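Local structure of C protein alpha-antigen (Streptococcus agalactiae, 1YWM) at residues 19-24 / 104-109; 43-48 / 118-123; 63-68 / 94-99; 124-129 / 173-178; 132-137 / 149-154. The protein may play a role in virulence and immunity as a peptidoglycan-anchored surface protein, whose N-terminal domain forms this chain. One frame throughout, in Å; residues are numbered along the deposited sequence.

Contact 1: residues 19-24 / 104-109; sequences STIPGS and HVKTDG
G23 and K106 bring their CA atoms to 5.2 Å where two beta turns meet at the end of the fibronectin-like beta sandwich remote from the helical bundle. The turn from I21 to S24 is type II, that from K106 to G109 type I. In the first, P22 has the phi its ring imposes, and G23 takes a positive phi (86°) at which a CB would collide with the carbonyl oxygen of P22; glycine therefore suits the place, and it also lets K106 come close. No direct hydrogen bond joins the two turns. Water does it instead: one molecule donates to G23 O and accepts from T107 N, a second links P22 O with D108 N, and a third donates to both P22 O and D108 OD1 while accepting from K106 NZ.

K106 lies between the turns, packed along the backbone of 22-24. Its CG lies 3.6 Å from G23 O and its CD 3.7 Å from P22 O. A bend at chi3 (-70°) then swings NZ to 3.6 Å from I21 CG2. K106 NZ donates to the third water at 2.9 Å and bonds a glycerol, probably from the crystallisation liquor. A long, flexible lysine suits this path because methylenes do the packing and the ammonium still reaches solvent molecules.

Behind the turns, D112 receives both H104 ND1 and S24 OG, which ties the two segments through a third residue. The imidazole turns its edge to the I21-S24 turn: G23 O lies near the ring plane, 3.4 Å from H104 CE1.

Contact 2: residues 43-48 / 118-123; sequences IDLYDV and LTIYDS
The phenol ring of Y121 carries D44 on one face: D44 CB sits 3.8 Å from the ring centroid as a CH-pi contact, offset toward the rim, and the carboxylate is stacked on the CE2 side of the ring, the two planes 27° apart. They form one of the two parallel bridges between strands 40-44 and 113-121 of the sandwich, and D44 is the N-cap of helix 45-49. The Y121 chi1 of 67° sets CG between the backbone N and the carbonyl carbon, which turns the ring back across the neighbouring strand.

Both oxygens of D44 are engaged. OD1 accepts Y46 N, the capping bond, from above the carboxylate plane, and S123 N at 2.8 Å from the opposite face, on the syn side. OD2 uses its syn lone pair for S123 OG, 2.6 Å away. With three donors and a helix start beside it, the group is probably held as a carboxylate, although D122 OD1 stands 3.9 Å from D44 OD1; D122 has its own partner in T124 OG1. Aspartate suits a site that must cap a helix and hold the chain leaving the sheet, and S123 OG passes the connection on by accepting from R127 NE.

The backbones run side by side through I43 N to T119 O, Y121 N to I43 O, and L45 N to Y121 O at 2.8 Å and nearly straight (169°). On the face away from D44, I43 CG1 meets L118 CD1 at 4.0 Å, and L45 CG, from the helix start, meets I120 CG2 at 3.7 Å.

Contact 3: residues 63-68 / 94-99; sequences QGFTAK and YNIFGE
A chi1 of 58° puts T66 OG1 in the crowded position between N and carbonyl carbon, 3.8 Å from F97 CB, while a chi1 of -61° in F97 lays its ring along the neighbouring strand until CE1 comes to 4.0 Å from K68 CB. These strands, 66-73 and 88-97, are antiparallel partners in the larger sheet of the beta sandwich. T66 with F97 and K68 with N95 are hydrogen-bonded pairs; A67 with I96 between them is a non-hydrogen-bonded pair. Each of the hydrogen-bonded pairs has two N-H to O bonds, such as F97 N to T66 O at 2.9 Å.

On the other face, I96 bends twice so that its CD1 reaches 3.8 Å from A67 CB, while its CG2 reaches 4.1 Å from F65 CD2. Small alanine and branched isoleucine fit this inner side, where both touch L61 of strand 59-61. The ring of F65 packs further on against H104.

T66, F97, G98 and E99, together with G101, line the pocket in which a dithiol, (2R,3S)-1,4-dimercaptobutane-2,3-diol, is bound; it probably came from the crystallisation liquor. Beyond the paired strands, G64, whose positive phi (92°) suits glycine, turns its O toward E99 CG at 3.5 Å. One water finishes the pairing, donating to G64 O and accepting from E99 N at 3.0 Å.

Contact 4: residues 124-129 / 173-178; sequences TTLRDK and SKIVEV
L126 reaches across to helix 168-182 with CB and both methyls in contact. Its CB already touches I175 CG1, at 3.8 Å. With CG set anti to the backbone N (chi1 174°), the fork then points between K174, I175 and V178. CD1 settles on the turn of the facing helix, 3.7 Å from K174 O, and also lies 3.8 Å from I175 CG1 and 3.9 Å from V178 CG2. CD2 takes the other side of the fork and rests 3.9 Å from K174 CB, near the aliphatic part of that lysine. A leucine suits this place because one methyl can lie on the backbone while the other packs on the K174 side chain.

The segments belong to the first and third helices of an antiparallel three-helix bundle. They run parallel, 10° apart, the axes of the two segments 9.6 Å apart at closest approach. The middle helix, 144-163, closes the core from its own side, with I161 against L126 and I157 against V178.

The side chains of K129 and V178 lie alongside one another, pointing opposite ways, and the methylene K129 CG packs on V178 CG1 at 3.7 Å. Bends at chi2 and chi4 then carry the ammonium to N179 OD1 and a bound glycerol, so that the charge bonds outside the apolar layer. Near the start of the helix, T125 CG2 lies 4.3 Å from I175 CD1.

Contact 5: residues 132-137 / 149-154; sequences EVRTNA and EVLTGL
V133 begins the contact, its CG1 meeting V150 CG1 at 3.7 Å and L154 CD1 at 3.8 Å. The two valine side chains cross at about a right angle, and their short branches suit a position pointing straight at the next helix. V133 also touches V178, so it joins all three helices.

R134 follows on the flank. L154 CD1 tucks up against its backbone, 3.7 Å from R134 N, while R134 CG packs 3.9 Å from L151 CD2. Beyond that a bend at chi3 (-65°) turns the guanidinium along L154, with NH1 4.1 Å from L154 CB, and NH2 forms a salt bridge to D155. Arginine thus lays its methylenes over the leucines and keeps its charge at the border of the core.

A137 ends the helix facing inward: its lone methyl lies 4.0 Å from L151 CD2 and 4.2 Å from V150 CG1, small enough for both to approach.

The axes of the two segments lie 10.0 Å apart and cross at -160°, the geometry of consecutive helices in an antiparallel three-helix bundle.

In the fold
From the N terminus, residues 19-24 open contact 1, and 43-48 open contact 2 before contact 1 closes at 104-109; contact 2 closes at 118-123, so these two loops cross. Contact 3, 63-68 with 94-99, falls within both. It touches contact 1 where the backbone of H104 bonds to I96, while contact 2 lies toward the other end of the sandwich. The bundle follows in series: contact 4 joins its first and third helices, and contact 5, the first and second, lies within that span, the two meeting where V178 packs on V133 and L154. Y46 of contact 2 packs on T124 and R127 of contact 4, joining sandwich to bundle.

Contact 1: residues 19-24 / 104-109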
# COMPACT_ATOMS: atom_id res chain seq x y z
N SER A 19 7.52 12.27 16.47
CA SER A 19 6.53 11.61 17.38
C SER A 19 5.28 12.47 17.61
O SER A 19 4.21 12.15 17.08
CB SER A 19 7.18 11.24 18.72
OG SER A 19 6.34 10.37 19.45
N THR A 20 5.40 13.54 18.40
CA THR A 20 4.32 14.53 18.53
C THR A 20 4.84 15.97 18.53
O THR A 20 5.63 16.37 19.40
CB THR A 20 3.38 14.22 19.74
OG1 THR A 20 2.29 15.17 19.77
CG2 THR A 20 4.08 14.43 21.09
N ILE A 21 4.40 16.73 17.54
CA ILE A 21 4.76 18.14 17.42
C ILE A 21 4.35 18.86 18.71
O ILE A 21 3.20 18.73 19.16
CB ILE A 21 4.06 18.77 16.20
CG1 ILE A 21 4.30 17.91 14.95
CG2 ILE A 21 4.54 20.20 15.99
CD1 ILE A 21 3.18 18.01 13.91
N PRO A 22 5.29 19.59 19.32
CA PRO A 22 5.01 20.31 20.57
C PRO A 22 3.75 21.17 20.45
O PRO A 22 3.64 21.98 19.51
CB PRO A 22 6.24 21.21 20.75
CG PRO A 22 7.34 20.49 20.03
CD PRO A 22 6.69 19.76 18.88
N GLY A 23 2.80 20.96 21.36
CA GLY A 23 1.58 21.74 21.37
C GLY A 23 0.47 21.22 20.47
O GLY A 23 -0.65 21.70 20.57
N SER A 24 0.77 20.26 19.60
CA SER A 24 -0.25 19.73 18.66
C SER A 24 -1.29 18.86 19.33
O SER A 24 -0.97 18.08 20.23
CB SER A 24 0.38 18.93 17.50
OG SER A 24 -0.64 18.35 16.67
N HIS A 104 -6.92 25.35 15.42
CA HIS A 104 -6.24 25.36 16.70
C HIS A 104 -4.93 26.09 16.53
O HIS A 104 -4.15 25.79 15.63
CB HIS A 104 -5.99 23.92 17.12
CG HIS A 104 -5.21 23.78 18.38
ND1 HIS A 104 -4.27 22.79 18.55
CD2 HIS A 104 -5.25 24.47 19.55
CE1 HIS A 104 -3.73 22.89 19.75
NE2 HIS A 104 -4.31 23.91 20.38
N VAL A 105 -4.67 27.06 17.40
CA VAL A 105 -3.34 27.70 17.46
C VAL A 105 -2.66 27.12 18.68
O VAL A 105 -3.25 27.09 19.79
CB VAL A 105 -3.43 29.25 17.56
CG1 VAL A 105 -2.03 29.89 17.65
CG2 VAL A 105 -4.10 29.79 16.34
N LYS A 106 -1.43 26.66 18.48
CA LYS A 106 -0.70 25.98 19.54
C LYS A 106 -0.10 26.99 20.51
O LYS A 106 -0.05 28.18 20.23
CB LYS A 106 0.42 25.06 18.95
CG LYS A 106 -0.13 24.04 17.93
CD LYS A 106 1.01 23.22 17.29
CE LYS A 106 1.84 24.11 16.37
NZ LYS A 106 2.79 23.27 15.55
N THR A 107 0.37 26.48 21.64
CA THR A 107 1.03 27.31 22.66
C THR A 107 2.08 28.21 22.02
O THR A 107 2.17 29.39 22.36
CB THR A 107 1.68 26.40 23.71
OG1 THR A 107 0.69 25.51 24.24
CG2 THR A 107 2.11 27.22 24.92
N ASP A 108 2.83 27.68 21.06
CA ASP A 108 3.92 28.43 20.45
C ASP A 108 3.51 29.51 19.44
O ASP A 108 4.37 30.16 18.84
CB ASP A 108 4.99 27.48 19.84
CG ASP A 108 4.48 26.72 18.62
OD1 ASP A 108 5.25 25.92 18.04
OD2 ASP A 108 3.33 26.86 18.18
N GLY A 109 2.20 29.73 19.24
CA GLY A 109 1.73 30.78 18.34
C GLY A 109 1.62 30.41 16.85
O GLY A 109 1.49 31.29 15.98
O HOH W 1 3.29 24.77 20.96
O HOH W 2 4.94 23.22 17.56
O HOH W 3 -0.69 23.92 22.13

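Contact 2: residues 43-48 / 118-123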
# COMPACT_ATOMS: atom_id res chain seq x y z
N ILE A 43 -0.11 4.92 0.84
CA ILE A 43 -1.49 4.58 0.47
C ILE A 43 -1.44 3.83 -0.86
O ILE A 43 -0.79 4.28 -1.81
CB ILE A 43 -2.34 5.88 0.34
CG1 ILE A 43 -2.59 6.48 1.74
CG2 ILE A 43 -3.66 5.60 -0.39
CD1 ILE A 43 -3.36 7.88 1.70
N ASP A 44 -2.12 2.69 -0.89
CA ASP A 44 -2.19 1.84 -2.08
C ASP A 44 -3.54 2.12 -2.72
O ASP A 44 -4.58 1.92 -2.06
CB ASP A 44 -2.10 0.38 -1.62
CG ASP A 44 -2.03 -0.60 -2.77
OD1 ASP A 44 -2.22 -0.22 -3.96
OD2 ASP A 44 -1.78 -1.78 -2.52
N LEU A 45 -3.54 2.61 -3.95
CA LEU A 45 -4.80 2.94 -4.63
C LEU A 45 -5.70 1.71 -4.79
O LEU A 45 -6.92 1.85 -4.89
CB LEU A 45 -4.55 3.58 -5.98
CG LEU A 45 -3.74 4.90 -5.94
CD1 LEU A 45 -3.60 5.47 -7.32
CD2 LEU A 45 -4.49 5.90 -5.07
N TYR A 46 -5.11 0.51 -4.78
CA TYR A 46 -5.92 -0.71 -4.76
C TYR A 46 -6.88 -0.69 -3.57
O TYR A 46 -8.10 -0.98 -3.71
CB TYR A 46 -5.01 -1.95 -4.72
CG TYR A 46 -5.77 -3.26 -4.54
CD1 TYR A 46 -5.87 -3.84 -3.30
CD2 TYR A 46 -6.39 -3.89 -5.64
CE1 TYR A 46 -6.57 -5.03 -3.12
CE2 TYR A 46 -7.08 -5.12 -5.47
CZ TYR A 46 -7.16 -5.66 -4.20
OH TYR A 46 -7.83 -6.85 -3.99
N ASP A 47 -6.33 -0.34 -2.41
CA ASP A 47 -7.08 -0.25 -1.15
C ASP A 47 -8.08 0.89 -1.20
O ASP A 47 -9.21 0.74 -0.72
CB ASP A 47 -6.14 -0.03 0.04
CG ASP A 47 -5.23 -1.20 0.32
OD1 ASP A 47 -4.30 -1.02 1.16
OD2 ASP A 47 -5.36 -2.32 -0.22
N VAL A 48 -7.66 2.01 -1.78
CA VAL A 48 -8.58 3.15 -1.96
C VAL A 48 -9.80 2.82 -2.78
O VAL A 48 -10.92 3.14 -2.40
CB VAL A 48 -7.88 4.35 -2.59
CG1 VAL A 48 -8.85 5.51 -2.77
CG2 VAL A 48 -6.73 4.78 -1.69
N LEU A 118 4.14 11.51 1.94
CA LEU A 118 3.19 10.50 1.44
C LEU A 118 3.76 9.83 0.18
O LEU A 118 4.22 10.50 -0.74
CB LEU A 118 1.83 11.13 1.11
CG LEU A 118 0.81 10.21 0.42
CD1 LEU A 118 0.53 9.01 1.39
CD2 LEU A 118 -0.50 10.99 0.09
N THR A 119 3.67 8.51 0.14
CA THR A 119 4.00 7.75 -1.05
C THR A 119 2.73 7.08 -1.56
O THR A 119 2.10 6.33 -0.82
CB THR A 119 5.00 6.64 -0.65
OG1 THR A 119 6.25 7.25 -0.30
CG2 THR A 119 5.34 5.71 -1.90
N ILE A 120 2.33 7.35 -2.80
CA ILE A 120 1.14 6.72 -3.32
C ILE A 120 1.61 5.63 -4.29
O ILE A 120 2.46 5.87 -5.13
CB ILE A 120 0.22 7.71 -4.06
CG1 ILE A 120 -0.25 8.85 -3.12
CG2 ILE A 120 -0.97 6.98 -4.62
CD1 ILE A 120 -0.87 10.02 -3.88
N TYR A 121 1.03 4.45 -4.18
CA TYR A 121 1.39 3.35 -5.07
C TYR A 121 0.14 2.61 -5.44
O TYR A 121 -0.95 2.94 -4.97
CB TYR A 121 2.43 2.45 -4.40
CG TYR A 121 1.98 1.64 -3.18
CD1 TYR A 121 1.85 2.23 -1.92
CD2 TYR A 121 1.74 0.26 -3.28
CE1 TYR A 121 1.47 1.47 -0.79
CE2 TYR A 121 1.36 -0.51 -2.16
CZ TYR A 121 1.24 0.09 -0.92
OH TYR A 121 0.88 -0.62 0.20
N ASP A 122 0.26 1.62 -6.31
CA ASP A 122 -0.93 0.91 -6.75
C ASP A 122 -0.50 -0.52 -7.03
O ASP A 122 0.25 -0.76 -7.98
CB ASP A 122 -1.47 1.51 -8.03
CG ASP A 122 -2.83 0.99 -8.37
OD1 ASP A 122 -3.30 0.01 -7.73
OD2 ASP A 122 -3.54 1.53 -9.24
N SER A 123 -0.98 -1.45 -6.19
CA SER A 123 -0.67 -2.87 -6.38
C SER A 123 -1.67 -3.59 -7.33
O SER A 123 -1.58 -4.80 -7.52
CB SER A 123 -0.60 -3.57 -5.03
OG SER A 123 -1.88 -3.58 -4.41

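Contact 3: residues 63-68 / 94-99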
# COMPACT_ATOMS: atom_id res chain seq x y z
N GLN A 63 -9.25 15.07 22.82
CA GLN A 63 -10.65 15.43 23.01
C GLN A 63 -10.83 16.94 22.75
O GLN A 63 -9.98 17.74 23.12
CB GLN A 63 -11.10 15.07 24.43
CG GLN A 63 -12.63 15.07 24.64
CD GLN A 63 -13.15 16.40 25.22
OE1 GLN A 63 -14.32 16.75 25.00
NE2 GLN A 63 -12.30 17.12 25.94
N GLY A 64 -11.91 17.28 22.06
CA GLY A 64 -12.24 18.66 21.78
C GLY A 64 -11.71 19.17 20.45
O GLY A 64 -11.96 20.31 20.09
N PHE A 65 -10.95 18.33 19.74
CA PHE A 65 -10.40 18.74 18.45
C PHE A 65 -10.84 17.81 17.32
O PHE A 65 -11.09 16.63 17.54
CB PHE A 65 -8.87 18.76 18.55
CG PHE A 65 -8.37 19.84 19.46
CD1 PHE A 65 -8.11 19.57 20.80
CD2 PHE A 65 -8.25 21.14 19.00
CE1 PHE A 65 -7.67 20.58 21.65
CE2 PHE A 65 -7.81 22.18 19.88
CZ PHE A 65 -7.53 21.88 21.19
N THR A 66 -10.97 18.37 16.12
CA THR A 66 -11.23 17.55 14.93
C THR A 66 -10.15 17.79 13.88
O THR A 66 -9.41 18.77 13.97
CB THR A 66 -12.62 17.86 14.33
OG1 THR A 66 -12.70 19.26 14.00
CG2 THR A 66 -13.75 17.64 15.38
N ALA A 67 -10.08 16.91 12.88
CA ALA A 67 -9.07 17.03 11.83
C ALA A 67 -9.75 16.91 10.49
O ALA A 67 -10.74 16.19 10.38
CB ALA A 67 -8.01 15.92 12.00
N LYS A 68 -9.26 17.66 9.51
CA LYS A 68 -9.69 17.49 8.13
C LYS A 68 -8.41 17.28 7.34
O LYS A 68 -7.44 18.02 7.53
CB LYS A 68 -10.47 18.71 7.60
CG LYS A 68 -10.74 18.61 6.08
CD LYS A 68 -12.06 19.21 5.57
CE LYS A 68 -12.60 18.40 4.36
NZ LYS A 68 -12.40 19.00 3.01
N TYR A 94 -2.95 17.11 8.06
CA TYR A 94 -4.14 17.14 8.87
C TYR A 94 -4.22 18.56 9.43
O TYR A 94 -3.31 19.02 10.12
CB TYR A 94 -4.02 16.13 10.00
CG TYR A 94 -3.99 14.71 9.48
CD1 TYR A 94 -5.18 14.02 9.24
CD2 TYR A 94 -2.78 14.10 9.15
CE1 TYR A 94 -5.17 12.68 8.74
CE2 TYR A 94 -2.75 12.78 8.64
CZ TYR A 94 -3.95 12.08 8.45
OH TYR A 94 -3.91 10.78 7.99
N ASN A 95 -5.28 19.26 9.08
CA ASN A 95 -5.54 20.58 9.65
C ASN A 95 -6.41 20.34 10.89
O ASN A 95 -7.42 19.68 10.79
CB ASN A 95 -6.26 21.45 8.59
CG ASN A 95 -5.32 21.82 7.41
OD1 ASN A 95 -4.12 21.99 7.61
ND2 ASN A 95 -5.86 21.88 6.19
N ILE A 96 -6.03 20.93 12.01
CA ILE A 96 -6.64 20.63 13.30
C ILE A 96 -7.51 21.85 13.70
O ILE A 96 -7.05 22.99 13.60
CB ILE A 96 -5.56 20.36 14.36
CG1 ILE A 96 -4.53 19.30 13.86
CG2 ILE A 96 -6.16 19.92 15.69
CD1 ILE A 96 -5.17 17.98 13.39
N PHE A 97 -8.72 21.57 14.14
CA PHE A 97 -9.72 22.61 14.47
C PHE A 97 -10.26 22.44 15.88
O PHE A 97 -10.51 21.31 16.31
CB PHE A 97 -10.89 22.51 13.48
CG PHE A 97 -10.49 22.75 12.05
CD1 PHE A 97 -10.12 21.66 11.24
CD2 PHE A 97 -10.39 24.03 11.54
CE1 PHE A 97 -9.68 21.88 9.92
CE2 PHE A 97 -9.98 24.26 10.22
CZ PHE A 97 -9.63 23.16 9.40
N GLY A 98 -10.47 23.56 16.59
CA GLY A 98 -11.18 23.52 17.86
C GLY A 98 -12.68 23.39 17.66
O GLY A 98 -13.17 23.34 16.52
N GLU A 99 -13.41 23.34 18.78
CA GLU A 99 -14.86 23.18 18.75
C GLU A 99 -15.57 24.28 18.00
O GLU A 99 -16.68 24.06 17.49
CB GLU A 99 -15.40 23.08 20.17
CG GLU A 99 -15.08 21.76 20.86
CD GLU A 99 -15.34 21.80 22.36
OE1 GLU A 99 -15.53 22.92 22.92
OE2 GLU A 99 -15.35 20.71 22.98
O HOH W 4 -11.71 23.28 21.27

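Contact 4: residues 124-129 / 173-178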
# COMPACT_ATOMS: atom_id res chain seq x y z
N THR A 124 -2.60 -2.85 -7.94
CA THR A 124 -3.67 -3.46 -8.72
C THR A 124 -3.17 -4.42 -9.82
O THR A 124 -3.65 -5.56 -9.93
CB THR A 124 -4.61 -2.38 -9.32
OG1 THR A 124 -5.31 -1.70 -8.26
CG2 THR A 124 -5.74 -3.05 -10.13
N THR A 125 -2.23 -3.96 -10.64
CA THR A 125 -1.76 -4.81 -11.75
C THR A 125 -0.95 -6.00 -11.24
O THR A 125 -1.08 -7.13 -11.75
CB THR A 125 -0.96 -3.98 -12.71
OG1 THR A 125 -1.85 -3.01 -13.30
CG2 THR A 125 -0.53 -4.86 -13.90
N LEU A 126 -0.10 -5.76 -10.24
CA LEU A 126 0.59 -6.86 -9.58
C LEU A 126 -0.39 -7.89 -9.07
O LEU A 126 -0.20 -9.11 -9.30
CB LEU A 126 1.47 -6.34 -8.42
CG LEU A 126 2.18 -7.35 -7.49
CD1 LEU A 126 3.16 -8.22 -8.31
CD2 LEU A 126 2.94 -6.54 -6.42
N ARG A 127 -1.46 -7.45 -8.42
CA ARG A 127 -2.41 -8.41 -7.84
C ARG A 127 -3.13 -9.22 -8.93
O ARG A 127 -3.35 -10.41 -8.79
CB ARG A 127 -3.42 -7.70 -6.94
CG ARG A 127 -2.82 -7.29 -5.57
CD ARG A 127 -3.82 -6.40 -4.74
NE ARG A 127 -3.21 -5.95 -3.49
CZ ARG A 127 -3.03 -6.72 -2.42
NH1 ARG A 127 -2.45 -6.20 -1.34
NH2 ARG A 127 -3.42 -8.00 -2.39
N ASP A 128 -3.46 -8.55 -10.04
CA ASP A 128 -4.06 -9.23 -11.19
C ASP A 128 -3.08 -10.24 -11.76
O ASP A 128 -3.46 -11.36 -12.06
CB ASP A 128 -4.37 -8.23 -12.30
CG ASP A 128 -5.60 -7.42 -12.02
OD1 ASP A 128 -6.36 -7.79 -11.10
OD2 ASP A 128 -5.88 -6.39 -12.67
N LYS A 129 -1.84 -9.81 -11.94
CA LYS A 129 -0.79 -10.71 -12.45
C LYS A 129 -0.63 -11.95 -11.56
O LYS A 129 -0.49 -13.09 -12.05
CB LYS A 129 0.54 -9.98 -12.60
CG LYS A 129 1.59 -10.74 -13.39
CD LYS A 129 1.12 -10.97 -14.85
CE LYS A 129 2.22 -11.49 -15.76
NZ LYS A 129 2.91 -12.70 -15.20
N SER A 173 8.98 -4.00 -9.62
CA SER A 173 9.98 -5.05 -9.51
C SER A 173 9.35 -6.41 -9.12
O SER A 173 9.79 -7.49 -9.59
CB SER A 173 11.13 -4.65 -8.58
OG SER A 173 10.77 -4.74 -7.22
N LYS A 174 8.29 -6.37 -8.32
CA LYS A 174 7.60 -7.61 -7.93
C LYS A 174 6.81 -8.20 -9.12
O LYS A 174 6.60 -9.40 -9.19
CB LYS A 174 6.69 -7.37 -6.70
CG LYS A 174 7.46 -7.16 -5.41
CD LYS A 174 6.52 -6.70 -4.33
CE LYS A 174 7.15 -6.61 -2.92
NZ LYS A 174 8.63 -6.67 -2.82
N ILE A 175 6.36 -7.34 -10.04
CA ILE A 175 5.68 -7.83 -11.23
C ILE A 175 6.66 -8.68 -12.05
O ILE A 175 6.28 -9.76 -12.55
CB ILE A 175 5.09 -6.68 -12.08
CG1 ILE A 175 3.89 -6.07 -11.37
CG2 ILE A 175 4.65 -7.19 -13.49
CD1 ILE A 175 3.35 -4.77 -12.01
N VAL A 176 7.90 -8.19 -12.15
CA VAL A 176 8.97 -8.91 -12.82
C VAL A 176 9.24 -10.23 -12.09
O VAL A 176 9.38 -11.27 -12.74
CB VAL A 176 10.30 -8.09 -12.95
CG1 VAL A 176 11.44 -8.96 -13.55
CG2 VAL A 176 10.08 -6.85 -13.79
N GLU A 177 9.35 -10.19 -10.75
CA GLU A 177 9.52 -11.44 -10.00
C GLU A 177 8.41 -12.47 -10.30
O GLU A 177 8.68 -13.69 -10.36
CB GLU A 177 9.61 -11.18 -8.48
CG GLU A 177 10.88 -10.44 -8.06
CD GLU A 177 10.88 -10.06 -6.58
OE1 GLU A 177 10.15 -10.69 -5.81
OE2 GLU A 177 11.62 -9.12 -6.20
N VAL A 178 7.17 -11.99 -10.44
CA VAL A 178 6.01 -12.86 -10.67
C VAL A 178 6.11 -13.47 -12.07
O VAL A 178 5.85 -14.66 -12.27
CB VAL A 178 4.67 -12.09 -10.48
CG1 VAL A 178 3.45 -12.91 -10.99
CG2 VAL A 178 4.46 -11.79 -8.96

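Contact 5: residues 132-137 / 149-154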
# COMPACT_ATOMS: atom_id res chain seq x y z
N GLU A 132 -3.45 -14.30 -12.17
CA GLU A 132 -3.31 -14.96 -13.49
C GLU A 132 -2.30 -16.11 -13.44
O GLU A 132 -2.56 -17.21 -13.99
CB GLU A 132 -2.94 -13.94 -14.55
CG GLU A 132 -4.04 -12.90 -14.76
CD GLU A 132 -3.59 -11.67 -15.53
OE1 GLU A 132 -4.46 -10.83 -15.83
OE2 GLU A 132 -2.37 -11.52 -15.80
N VAL A 133 -1.17 -15.90 -12.75
CA VAL A 133 -0.16 -16.97 -12.63
C VAL A 133 -0.70 -18.08 -11.73
O VAL A 133 -0.46 -19.26 -11.98
CB VAL A 133 1.20 -16.43 -12.13
CG1 VAL A 133 2.24 -17.56 -11.91
CG2 VAL A 133 1.74 -15.36 -13.10
N ARG A 134 -1.40 -17.71 -10.66
CA ARG A 134 -2.01 -18.70 -9.79
C ARG A 134 -2.95 -19.60 -10.59
O ARG A 134 -2.93 -20.85 -10.46
CB ARG A 134 -2.85 -17.97 -8.71
CG ARG A 134 -3.20 -18.77 -7.50
CD ARG A 134 -3.93 -17.97 -6.39
NE ARG A 134 -3.12 -16.89 -5.80
CZ ARG A 134 -2.18 -17.09 -4.85
NH1 ARG A 134 -1.48 -16.07 -4.31
NH2 ARG A 134 -1.94 -18.31 -4.43
N THR A 135 -3.78 -18.98 -11.43
CA THR A 135 -4.77 -19.73 -12.21
C THR A 135 -4.03 -20.68 -13.17
O THR A 135 -4.35 -21.86 -13.27
CB THR A 135 -5.68 -18.75 -13.00
OG1 THR A 135 -6.55 -18.09 -12.08
CG2 THR A 135 -6.65 -19.53 -13.89
N ASN A 136 -3.04 -20.14 -13.85
CA ASN A 136 -2.20 -20.95 -14.73
C ASN A 136 -1.55 -22.12 -13.97
O ASN A 136 -1.64 -23.29 -14.41
CB ASN A 136 -1.15 -20.06 -15.38
CG ASN A 136 -0.30 -20.79 -16.41
OD1 ASN A 136 -0.69 -21.85 -16.91
ND2 ASN A 136 0.83 -20.22 -16.74
N ALA A 137 -0.90 -21.82 -12.84
CA ALA A 137 -0.17 -22.82 -12.08
C ALA A 137 -1.07 -23.98 -11.63
O ALA A 137 -0.60 -25.10 -11.51
CB ALA A 137 0.56 -22.18 -10.83
N GLU A 149 6.21 -24.83 -6.06
CA GLU A 149 7.28 -23.84 -5.95
C GLU A 149 6.78 -22.48 -6.41
O GLU A 149 7.09 -21.46 -5.79
CB GLU A 149 8.50 -24.28 -6.78
CG GLU A 149 9.61 -23.23 -6.84
CD GLU A 149 10.80 -23.69 -7.68
OE1 GLU A 149 11.87 -23.04 -7.60
OE2 GLU A 149 10.68 -24.70 -8.41
N VAL A 150 6.02 -22.47 -7.50
CA VAL A 150 5.48 -21.21 -8.03
C VAL A 150 4.48 -20.60 -7.03
O VAL A 150 4.56 -19.39 -6.70
CB VAL A 150 4.87 -21.38 -9.43
CG1 VAL A 150 4.05 -20.11 -9.86
CG2 VAL A 150 6.01 -21.68 -10.46
N LEU A 151 3.56 -21.41 -6.52
CA LEU A 151 2.57 -20.86 -5.56
C LEU A 151 3.22 -20.36 -4.29
O LEU A 151 2.74 -19.38 -3.65
CB LEU A 151 1.53 -21.93 -5.23
CG LEU A 151 0.63 -22.29 -6.43
CD1 LEU A 151 -0.42 -23.29 -5.97
CD2 LEU A 151 -0.04 -21.07 -7.04
N THR A 152 4.31 -21.01 -3.88
CA THR A 152 5.02 -20.57 -2.68
C THR A 152 5.55 -19.14 -2.87
O THR A 152 5.48 -18.29 -1.96
CB THR A 152 6.23 -21.55 -2.41
OG1 THR A 152 5.75 -22.80 -1.87
CG2 THR A 152 7.14 -21.01 -1.29
N GLY A 153 6.11 -18.89 -4.05
CA GLY A 153 6.67 -17.57 -4.35
C GLY A 153 5.56 -16.52 -4.45
O GLY A 153 5.70 -15.37 -3.95
N LEU A 154 4.48 -16.88 -5.11
CA LEU A 154 3.33 -15.97 -5.16
C LEU A 154 2.78 -15.64 -3.75
O LEU A 154 2.41 -14.49 -3.48
CB LEU A 154 2.20 -16.54 -6.02
CG LEU A 154 2.55 -16.82 -7.50
CD1 LEU A 154 1.28 -17.36 -8.19
CD2 LEU A 154 3.07 -15.59 -8.26